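DNMT2 (Spodoptera frugiperda, PDB 4H0N) probably methylates cytosine 38 in the anticodon loop of tRNA(Asp), and probably cytosine in DNA, using S-adenosyl-L-methionine as the methyl donor. Local coordinates at residues N97-L109 and V128-N140. The protein carries 3 engineered substitutions. Residues are numbered along the deposited sequence; the frame is centred on the assembly and turned at random.
With CA (calcium ion), chain F; SAH (S-adenosyl-L-homocysteine), chain E.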
ATOM      1  N   ASN A  97     -14.935  10.822   2.393  1.00 31.55           N
ATOM      2  CA  ASN A  97     -13.566  11.306   2.389  1.00 31.52           C
ATOM      3  C   ASN A  97     -13.296  12.297   3.518  1.00 28.13           C
ATOM      4  O   ASN A  97     -14.070  13.224   3.760  1.00 24.43           O
ATOM      5  CB  ASN A  97     -13.216  11.904   1.030  1.00 33.12           C
ATOM      6  CG  ASN A  97     -11.808  11.577   0.605  1.00 43.17           C
ATOM      7  OD1 ASN A  97     -10.926  11.370   1.441  1.00 52.73           O
ATOM      8  ND2 ASN A  97     -11.584  11.519  -0.701  1.00 42.53           N
ATOM      9  N   SER A  98     -12.185  12.078   4.206  1.00 32.36           N
ATOM     10  CA  SER A  98     -11.860  12.810   5.415  1.00 32.86           C
ATOM     11  C   SER A  98     -10.697  13.760   5.177  1.00 31.51           C
ATOM     12  O   SER A  98     -10.383  14.590   6.025  1.00 31.78           O
ATOM     13  CB  SER A  98     -11.501  11.813   6.516  1.00 69.60           C
ATOM     14  OG  SER A  98     -12.142  10.564   6.281  1.00 86.89           O
ATOM     15  N   PHE A  99     -10.072  13.636   4.009  1.00 39.64           N
ATOM     16  CA  PHE A  99      -8.827  14.339   3.702  1.00 30.78           C
ATOM     17  C   PHE A  99      -8.965  15.859   3.684  1.00 30.55           C
ATOM     18  O   PHE A  99      -8.041  16.578   4.079  1.00 29.75           O
ATOM     19  CB  PHE A  99      -8.261  13.851   2.368  1.00 28.05           C
ATOM     20  CG  PHE A  99      -6.830  14.239   2.145  1.00 29.13           C
ATOM     21  CD1 PHE A  99      -5.858  13.900   3.072  1.00 29.54           C
ATOM     22  CD2 PHE A  99      -6.451  14.934   1.007  1.00 30.11           C
ATOM     23  CE1 PHE A  99      -4.534  14.257   2.875  1.00 35.38           C
ATOM     24  CE2 PHE A  99      -5.128  15.294   0.805  1.00 33.24           C
ATOM     25  CZ  PHE A  99      -4.169  14.956   1.740  1.00 31.71           C
ATOM     26  N   LEU A 100     -10.114  16.342   3.220  1.00 28.12           N
ATOM     27  CA  LEU A 100     -10.380  17.775   3.177  1.00 31.01           C
ATOM     28  C   LEU A 100     -10.236  18.425   4.552  1.00 30.99           C
ATOM     29  O   LEU A 100      -9.872  19.596   4.656  1.00 34.06           O
ATOM     30  CB  LEU A 100     -11.776  18.052   2.618  1.00 33.06           C
ATOM     31  CG  LEU A 100     -11.897  18.032   1.096  1.00 39.50           C
ATOM     32  CD1 LEU A 100     -13.231  18.615   0.667  1.00 38.77           C
ATOM     33  CD2 LEU A 100     -10.744  18.786   0.451  1.00 42.11           C
ATOM     34  N   TYR A 101     -10.529  17.661   5.599  1.00 23.81           N
ATOM     35  CA  TYR A 101     -10.389  18.144   6.961  1.00 21.05           C
ATOM     36  C   TYR A 101      -8.932  18.437   7.303  1.00 28.49           C
ATOM     37  O   TYR A 101      -8.637  19.408   8.002  1.00 31.67           O
ATOM     38  CB  TYR A 101     -10.959  17.135   7.951  1.00 21.20           C
ATOM     39  CG  TYR A 101     -10.744  17.534   9.387  1.00 34.19           C
ATOM     40  CD1 TYR A 101      -9.794  16.892  10.175  1.00 26.74           C
ATOM     41  CD2 TYR A 101     -11.479  18.572   9.952  1.00 33.73           C
ATOM     42  CE1 TYR A 101      -9.598  17.258  11.490  1.00 27.15           C
ATOM     43  CE2 TYR A 101     -11.286  18.948  11.269  1.00 32.64           C
ATOM     44  CZ  TYR A 101     -10.347  18.287  12.034  1.00 26.60           C
ATOM     45  OH  TYR A 101     -10.155  18.659  13.343  1.00 23.91           O
ATOM     46  N   LEU A 102      -8.027  17.597   6.809  1.00 32.21           N
ATOM     47  CA  LEU A 102      -6.600  17.775   7.067  1.00 34.90           C
ATOM     48  C   LEU A 102      -6.071  19.043   6.414  1.00 33.67           C
ATOM     49  O   LEU A 102      -5.429  19.861   7.073  1.00 40.12           O
ATOM     50  CB  LEU A 102      -5.803  16.561   6.591  1.00 37.62           C
ATOM     51  CG  LEU A 102      -6.118  15.257   7.324  1.00 37.88           C
ATOM     52  CD1 LEU A 102      -5.163  14.157   6.896  1.00 42.98           C
ATOM     53  CD2 LEU A 102      -6.079  15.454   8.835  1.00 29.03           C
ATOM     54  N   ILE A 103      -6.346  19.194   5.122  1.00 27.88           N
ATOM     55  CA  ILE A 103      -5.962  20.385   4.374  1.00 34.84           C
ATOM     56  C   ILE A 103      -6.388  21.643   5.117  1.00 47.40           C
ATOM     57  O   ILE A 103      -5.647  22.627   5.181  1.00 57.26           O
ATOM     58  CB  ILE A 103      -6.602  20.389   2.975  1.00 33.48           C
ATOM     59  CG1 ILE A 103      -6.089  19.199   2.157  1.00 41.74           C
ATOM     60  CG2 ILE A 103      -6.328  21.704   2.259  1.00 30.06           C
ATOM     61  CD1 ILE A 103      -6.743  19.055   0.797  1.00 41.89           C
ATOM     62  N   GLY A 104      -7.584  21.592   5.694  1.00 39.76           N
ATOM     63  CA  GLY A 104      -8.092  22.685   6.495  1.00 30.78           C
ATOM     64  C   GLY A 104      -7.190  22.991   7.671  1.00 33.05           C
ATOM     65  O   GLY A 104      -6.654  24.087   7.753  1.00 38.07           O
ATOM     66  N   ILE A 105      -6.992  22.017   8.556  1.00 23.05           N
ATOM     67  CA  ILE A 105      -6.297  22.251   9.816  1.00 23.88           C
ATOM     68  C   ILE A 105      -4.788  22.396   9.697  1.00 25.05           C
ATOM     69  O   ILE A 105      -4.100  22.434  10.713  1.00 27.91           O
ATOM     70  CB  ILE A 105      -6.554  21.129  10.848  1.00 27.06           C
ATOM     71  CG1 ILE A 105      -6.044  19.788  10.320  1.00 23.79           C
ATOM     72  CG2 ILE A 105      -8.025  21.064  11.231  1.00 28.69           C
ATOM     73  CD1 ILE A 105      -5.887  18.738  11.395  1.00 24.52           C
ATOM     74  N   LEU A 106      -4.264  22.477   8.481  1.00 29.72           N
ATOM     75  CA  LEU A 106      -2.814  22.524   8.311  1.00 35.68           C
ATOM     76  C   LEU A 106      -2.171  23.799   8.876  1.00 39.51           C
ATOM     77  O   LEU A 106      -1.106  23.749   9.493  1.00 29.29           O
ATOM     78  CB  LEU A 106      -2.432  22.329   6.842  1.00 37.13           C
ATOM     79  CG  LEU A 106      -0.964  21.961   6.602  1.00 43.90           C
ATOM     80  CD1 LEU A 106      -0.517  20.818   7.514  1.00 29.19           C
ATOM     81  CD2 LEU A 106      -0.760  21.594   5.143  1.00 43.85           C
ATOM     82  N   ASP A 107      -2.828  24.937   8.679  1.00 31.79           N
ATOM     83  CA  ASP A 107      -2.291  26.221   9.118  1.00 29.99           C
ATOM     84  C   ASP A 107      -2.176  26.342  10.639  1.00 30.62           C
ATOM     85  O   ASP A 107      -1.563  27.282  11.148  1.00 36.89           O
ATOM     86  CB  ASP A 107      -3.154  27.363   8.581  1.00 52.14           C
ATOM     87  CG  ASP A 107      -4.591  27.266   9.042  1.00 44.94           C
ATOM     88  OD1 ASP A 107      -5.118  26.141   9.067  1.00 52.66           O
ATOM     89  OD2 ASP A 107      -5.190  28.306   9.387  1.00 34.16           O
ATOM     90  N   GLN A 108      -2.772  25.406  11.365  1.00 29.65           N
ATOM     91  CA  GLN A 108      -2.720  25.449  12.819  1.00 33.47           C
ATOM     92  C   GLN A 108      -2.036  24.215  13.385  1.00 30.48           C
ATOM     93  O   GLN A 108      -2.170  23.902  14.568  1.00 33.15           O
ATOM     94  CB  GLN A 108      -4.119  25.619  13.399  1.00 63.60           C
ATOM     95  CG  GLN A 108      -5.158  24.787  12.693  1.00 82.42           C
ATOM     96  CD  GLN A 108      -6.554  25.340  12.871  1.00 94.52           C
ATOM     97  OE1 GLN A 108      -6.742  26.552  12.971  1.00100.65           O
ATOM     98  NE2 GLN A 108      -7.545  24.453  12.905  1.00 89.16           N
ATOM     99  N   LEU A 109      -1.307  23.511  12.526  1.00 29.27           N
ATOM    100  CA  LEU A 109      -0.445  22.428  12.972  1.00 34.70           C
ATOM    101  C   LEU A 109       0.969  22.985  13.064  1.00 41.29           C
ATOM    102  O   LEU A 109       1.874  22.549  12.348  1.00 42.49           O
ATOM    103  CB  LEU A 109      -0.523  21.238  12.012  1.00 20.32           C
ATOM    104  CG  LEU A 109      -1.911  20.581  11.942  1.00 25.03           C
ATOM    105  CD1 LEU A 109      -1.939  19.376  11.009  1.00 18.78           C
ATOM    106  CD2 LEU A 109      -2.409  20.193  13.329  1.00 25.44           C
ATOM    107  N   VAL A 128      -8.415  17.895  -5.558  1.00 25.38           N
ATOM    108  CA  VAL A 128      -7.964  17.796  -4.182  1.00 22.35           C
ATOM    109  C   VAL A 128      -6.463  18.029  -4.091  1.00 27.64           C
ATOM    110  O   VAL A 128      -5.988  18.762  -3.222  1.00 30.84           O
ATOM    111  CB  VAL A 128      -8.300  16.428  -3.579  1.00 19.70           C
ATOM    112  CG1 VAL A 128      -7.678  16.298  -2.190  1.00 18.09           C
ATOM    113  CG2 VAL A 128      -9.811  16.227  -3.530  1.00 20.57           C
ATOM    114  N   ARG A 129      -5.720  17.403  -4.998  1.00 34.44           N
ATOM    115  CA  ARG A 129      -4.273  17.560  -5.025  1.00 33.04           C
ATOM    116  C   ARG A 129      -3.895  19.019  -5.217  1.00 31.45           C
ATOM    117  O   ARG A 129      -3.039  19.535  -4.502  1.00 32.58           O
ATOM    118  CB  ARG A 129      -3.651  16.687  -6.115  1.00 24.44           C
ATOM    119  CG  ARG A 129      -2.159  16.879  -6.309  1.00 23.29           C
ATOM    120  CD  ARG A 129      -1.883  17.715  -7.542  1.00 35.14           C
ATOM    121  NE  ARG A 129      -0.523  18.249  -7.550  1.00 35.79           N
ATOM    122  CZ  ARG A 129      -0.144  19.327  -8.232  1.00 33.77           C
ATOM    123  NH1 ARG A 129      -1.022  19.994  -8.970  1.00 36.38           N
ATOM    124  NH2 ARG A 129       1.114  19.743  -8.168  1.00 27.49           N
ATOM    125  N   ASN A 130      -4.542  19.684  -6.169  1.00 29.34           N
ATOM    126  CA  ASN A 130      -4.259  21.093  -6.421  1.00 31.99           C
ATOM    127  C   ASN A 130      -4.496  21.954  -5.185  1.00 33.46           C
ATOM    128  O   ASN A 130      -3.742  22.885  -4.915  1.00 37.11           O
ATOM    129  CB  ASN A 130      -5.073  21.618  -7.601  1.00 30.71           C
ATOM    130  CG  ASN A 130      -4.647  21.002  -8.921  1.00 43.38           C
ATOM    131  OD1 ASN A 130      -3.597  20.364  -9.013  1.00 51.37           O
ATOM    132  ND2 ASN A 130      -5.457  21.198  -9.953  1.00 48.28           N
ATOM    133  N   LEU A 131      -5.542  21.630  -4.435  1.00 28.76           N
ATOM    134  CA  LEU A 131      -5.852  22.350  -3.211  1.00 27.63           C
ATOM    135  C   LEU A 131      -4.820  22.030  -2.155  1.00 34.63           C
ATOM    136  O   LEU A 131      -4.347  22.918  -1.448  1.00 45.01           O
ATOM    137  CB  LEU A 131      -7.224  21.949  -2.685  1.00 27.50           C
ATOM    138  CG  LEU A 131      -7.742  22.858  -1.573  1.00 25.81           C
ATOM    139  CD1 LEU A 131      -8.130  24.203  -2.164  1.00 25.97           C
ATOM    140  CD2 LEU A 131      -8.911  22.222  -0.846  1.00 24.99           C
ATOM    141  N   PHE A 132      -4.482  20.750  -2.049  1.00 35.02           N
ATOM    142  CA  PHE A 132      -3.560  20.285  -1.024  1.00 32.12           C
ATOM    143  C   PHE A 132      -2.177  20.910  -1.161  1.00 28.45           C
ATOM    144  O   PHE A 132      -1.573  21.320  -0.174  1.00 38.91           O
ATOM    145  CB  PHE A 132      -3.454  18.765  -1.054  1.00 24.95           C
ATOM    146  CG  PHE A 132      -2.264  18.239  -0.322  1.00 23.73           C
ATOM    147  CD1 PHE A 132      -2.233  18.234   1.062  1.00 28.17           C
ATOM    148  CD2 PHE A 132      -1.168  17.756  -1.019  1.00 28.05           C
ATOM    149  CE1 PHE A 132      -1.131  17.754   1.741  1.00 29.65           C
ATOM    150  CE2 PHE A 132      -0.063  17.278  -0.349  1.00 27.88           C
ATOM    151  CZ  PHE A 132      -0.042  17.273   1.031  1.00 27.87           C
ATOM    152  N   ILE A 133      -1.680  20.974  -2.389  1.00 20.69           N
ATOM    153  CA  ILE A 133      -0.391  21.592  -2.665  1.00 23.75           C
ATOM    154  C   ILE A 133      -0.461  23.079  -2.351  1.00 29.45           C
ATOM    155  O   ILE A 133       0.474  23.668  -1.800  1.00 34.24           O
ATOM    156  CB  ILE A 133       0.008  21.403  -4.148  1.00 22.15           C
ATOM    157  CG1 ILE A 133       0.349  19.934  -4.427  1.00 18.74           C
ATOM    158  CG2 ILE A 133       1.158  22.329  -4.535  1.00 20.85           C
ATOM    159  CD1 ILE A 133       1.306  19.306  -3.423  1.00 17.95           C
ATOM    160  N   ASP A 134      -1.593  23.673  -2.707  1.00 38.36           N
ATOM    161  CA  ASP A 134      -1.844  25.086  -2.483  1.00 39.73           C
ATOM    162  C   ASP A 134      -1.817  25.435  -0.998  1.00 37.29           C
ATOM    163  O   ASP A 134      -1.388  26.522  -0.618  1.00 30.45           O
ATOM    164  CB  ASP A 134      -3.200  25.460  -3.067  1.00 46.17           C
ATOM    165  CG  ASP A 134      -3.486  26.930  -2.958  1.00 56.58           C
ATOM    166  OD1 ASP A 134      -3.184  27.654  -3.931  1.00 59.44           O
ATOM    167  OD2 ASP A 134      -4.007  27.359  -1.903  1.00 59.23           O
ATOM    168  N   LYS A 135      -2.282  24.511  -0.163  1.00 34.40           N
ATOM    169  CA  LYS A 135      -2.273  24.733   1.273  1.00 31.41           C
ATOM    170  C   LYS A 135      -0.858  24.603   1.820  1.00 30.49           C
ATOM    171  O   LYS A 135      -0.506  25.252   2.801  1.00 32.95           O
ATOM    172  CB  LYS A 135      -3.215  23.764   1.996  1.00 24.25           C
ATOM    173  CG  LYS A 135      -3.537  24.181   3.426  1.00 18.88           C
ATOM    174  CD  LYS A 135      -4.195  25.555   3.428  1.00 29.95           C
ATOM    175  CE  LYS A 135      -4.169  26.219   4.797  1.00 26.09           C
ATOM    176  NZ  LYS A 135      -5.098  25.588   5.769  1.00 22.60           N
ATOM    177  N   LEU A 136      -0.048  23.763   1.185  1.00 20.77           N
ATOM    178  CA  LEU A 136       1.351  23.630   1.577  1.00 30.35           C
ATOM    179  C   LEU A 136       2.122  24.944   1.375  1.00 32.44           C
ATOM    180  O   LEU A 136       2.786  25.432   2.293  1.00 24.49           O
ATOM    181  CB  LEU A 136       2.034  22.494   0.811  1.00 18.35           C
ATOM    182  CG  LEU A 136       1.572  21.057   1.074  1.00 17.02           C
ATOM    183  CD1 LEU A 136       2.409  20.074   0.263  1.00 16.97           C
ATOM    184  CD2 LEU A 136       1.646  20.717   2.550  1.00 16.58           C
ATOM    185  N   LYS A 137       2.026  25.507   0.173  1.00 28.13           N
ATOM    186  CA  LYS A 137       2.707  26.755  -0.151  1.00 25.46           C
ATOM    187  C   LYS A 137       2.300  27.859   0.812  1.00 27.52           C
ATOM    188  O   LYS A 137       3.128  28.663   1.230  1.00 33.50           O
ATOM    189  CB  LYS A 137       2.376  27.194  -1.578  1.00 24.76           C
ATOM    190  CG  LYS A 137       2.979  26.352  -2.682  1.00 27.57           C
ATOM    191  CD  LYS A 137       2.405  26.780  -4.027  1.00 36.55           C
ATOM    192  CE  LYS A 137       3.460  26.784  -5.122  1.00 45.73           C
ATOM    193  NZ  LYS A 137       4.104  25.451  -5.292  1.00 43.55           N
ATOM    194  N   GLU A 138       1.014  27.889   1.149  1.00 39.83           N
ATOM    195  CA  GLU A 138       0.456  28.893   2.045  1.00 43.66           C
ATOM    196  C   GLU A 138       1.067  28.794   3.431  1.00 38.11           C
ATOM    197  O   GLU A 138       1.220  29.804   4.120  1.00 44.17           O
ATOM    198  CB  GLU A 138      -1.059  28.706   2.153  1.00 66.49           C
ATOM    199  CG  GLU A 138      -1.890  29.883   1.676  1.00 74.60           C
ATOM    200  CD  GLU A 138      -3.308  29.478   1.312  1.00 75.03           C
ATOM    201  OE1 GLU A 138      -4.024  28.938   2.184  1.00 72.28           O
ATOM    202  OE2 GLU A 138      -3.703  29.686   0.148  1.00 71.48           O
ATOM    203  N   CYS A 139       1.409  27.573   3.836  1.00 28.59           N
ATOM    204  CA  CYS A 139       1.916  27.324   5.182  1.00 31.39           C
ATOM    205  C   CYS A 139       3.437  27.213   5.206  1.00 29.34           C
ATOM    206  O   CYS A 139       4.015  26.662   6.145  1.00 25.24           O
ATOM    207  CB  CYS A 139       1.281  26.062   5.768  1.00 21.31           C
ATOM    208  SG  CYS A 139      -0.528  26.122   5.857  1.00 41.00           S
ATOM    209  N   ASN A 140       4.068  27.746   4.163  1.00 40.65           N
ATOM    210  CA  ASN A 140       5.526  27.735   4.009  1.00 39.97           C
ATOM    211  C   ASN A 140       6.166  26.332   4.021  1.00 43.71           C
ATOM    212  O   ASN A 140       7.236  26.113   4.597  1.00 31.89           O
ATOM    213  CB  ASN A 140       6.171  28.681   5.021  1.00 33.02           C
ATOM    214  CG  ASN A 140       5.440  30.017   5.108  1.00 38.74           C
ATOM    215  OD1 ASN A 140       5.522  30.851   4.201  1.00 38.34           O
ATOM    216  ND2 ASN A 140       4.710  30.220   6.200  1.00 35.43           N
TER
HETATM  217 CA    CA F 402      -7.560  26.596   8.837  1.00 47.43          CA
HETATM  218  N   SAH E 401      -1.453   2.596   4.908  1.00 43.75           N
HETATM  219  CA  SAH E 401      -2.273   1.768   5.786  1.00 46.02           C
HETATM  220  CB  SAH E 401      -3.766   1.829   5.442  1.00 51.64           C
HETATM  221  CG  SAH E 401      -4.203   2.680   4.252  1.00 52.19           C
HETATM  222  SD  SAH E 401      -5.833   2.168   3.640  1.00 73.97           S
HETATM  223  C   SAH E 401      -1.767   0.324   5.853  1.00 43.48           C
HETATM  224  O   SAH E 401      -2.547  -0.627   5.936  1.00 54.19           O
HETATM  225  OXT SAH E 401      -0.564   0.067   5.840  1.00 28.29           O
HETATM  226  C5' SAH E 401      -6.693   3.485   4.542  1.00 73.23           C
HETATM  227  C4' SAH E 401      -7.219   3.068   5.917  1.00 77.77           C
HETATM  228  O4' SAH E 401      -7.630   4.219   6.629  1.00 78.51           O
HETATM  229  C3' SAH E 401      -8.424   2.137   5.864  1.00 82.59           C
HETATM  230  O3' SAH E 401      -8.059   0.860   6.343  1.00 87.92           O
HETATM  231  C2' SAH E 401      -9.473   2.762   6.770  1.00 77.04           C
HETATM  232  O2' SAH E 401      -9.883   1.866   7.778  1.00 76.28           O
HETATM  233  C1' SAH E 401      -8.785   3.958   7.404  1.00 73.47           C
HETATM  234  N9  SAH E 401      -9.662   5.146   7.434  1.00 66.95           N
HETATM  235  C8  SAH E 401     -10.512   5.573   6.445  1.00 65.34           C
HETATM  236  N7  SAH E 401     -11.130   6.702   6.864  1.00 61.67           N
HETATM  237  C5  SAH E 401     -10.691   7.004   8.106  1.00 55.84           C
HETATM  238  C6  SAH E 401     -10.992   8.038   8.986  1.00 48.13           C
HETATM  239  N6  SAH E 401     -11.875   8.972   8.649  1.00 39.35           N
HETATM  240  N1  SAH E 401     -10.368   8.087  10.216  1.00 51.61           N
HETATM  241  C2  SAH E 401      -9.452   7.115  10.567  1.00 53.69           C
HETATM  242  N3  SAH E 401      -9.159   6.090   9.690  1.00 57.66           N
HETATM  243  C4  SAH E 401      -9.767   6.034   8.478  1.00 59.93           C
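I103 is the central bump of this contact, a knob seated in the hollow formed by V128, L131, F132 and K135. Its two branches divide the hollow: I103 CD1 reaches the floor beside F132 CB (3.8 Å), while I103 CG2 leans on K135 CB (3.7 Å) and, more loosely, on L131. CG1 lies at the edge of the F132 ring. Toward the start of both helices F99 fills the next space. V128 CG1 meets the edge of the F99 ring near its plane, 3.7 Å from F99 CD2, while F99 CZ sits 3.9 Å from F132 CD1; the two ring planes are inclined at 44°. L100 and L131 close the outer side, where the two side chains cross at about a right angle and touch through their CD2 methyls. The helices 99-105 and 128-138 run nearly parallel, 19° apart with axes 9.7 Å from each other, as successive helices linked through strand 114-119 in the Rossmann-like methyltransferase domain. F132 and L136 also rest on strand 161-168 of the central sheet. Just ahead of the first helix, S98 OG accepts a weak hydrogen bond from N6 of S-adenosyl-L-homocysteine. Further along, L106 projects between K135 and L136: its CB lies against the K135 chain, and L106 CD2 touches L136 CD2 at 3.6 Å. K135, bent at its second and fourth torsions (chi4 -72°), curls round to the I103 carbonyl, and K135 NZ gives I103 O a hydrogen bond (3.1 Å) in the carbonyl plane. The same NZ makes a weak, salt-bridging bond to D107 OD1, an atom that also binds the calcium ion at 2.5 Å; G104 O is the ion's other ligand from this segment. C139 SG packs against the backbone of D107 beyond the lysine.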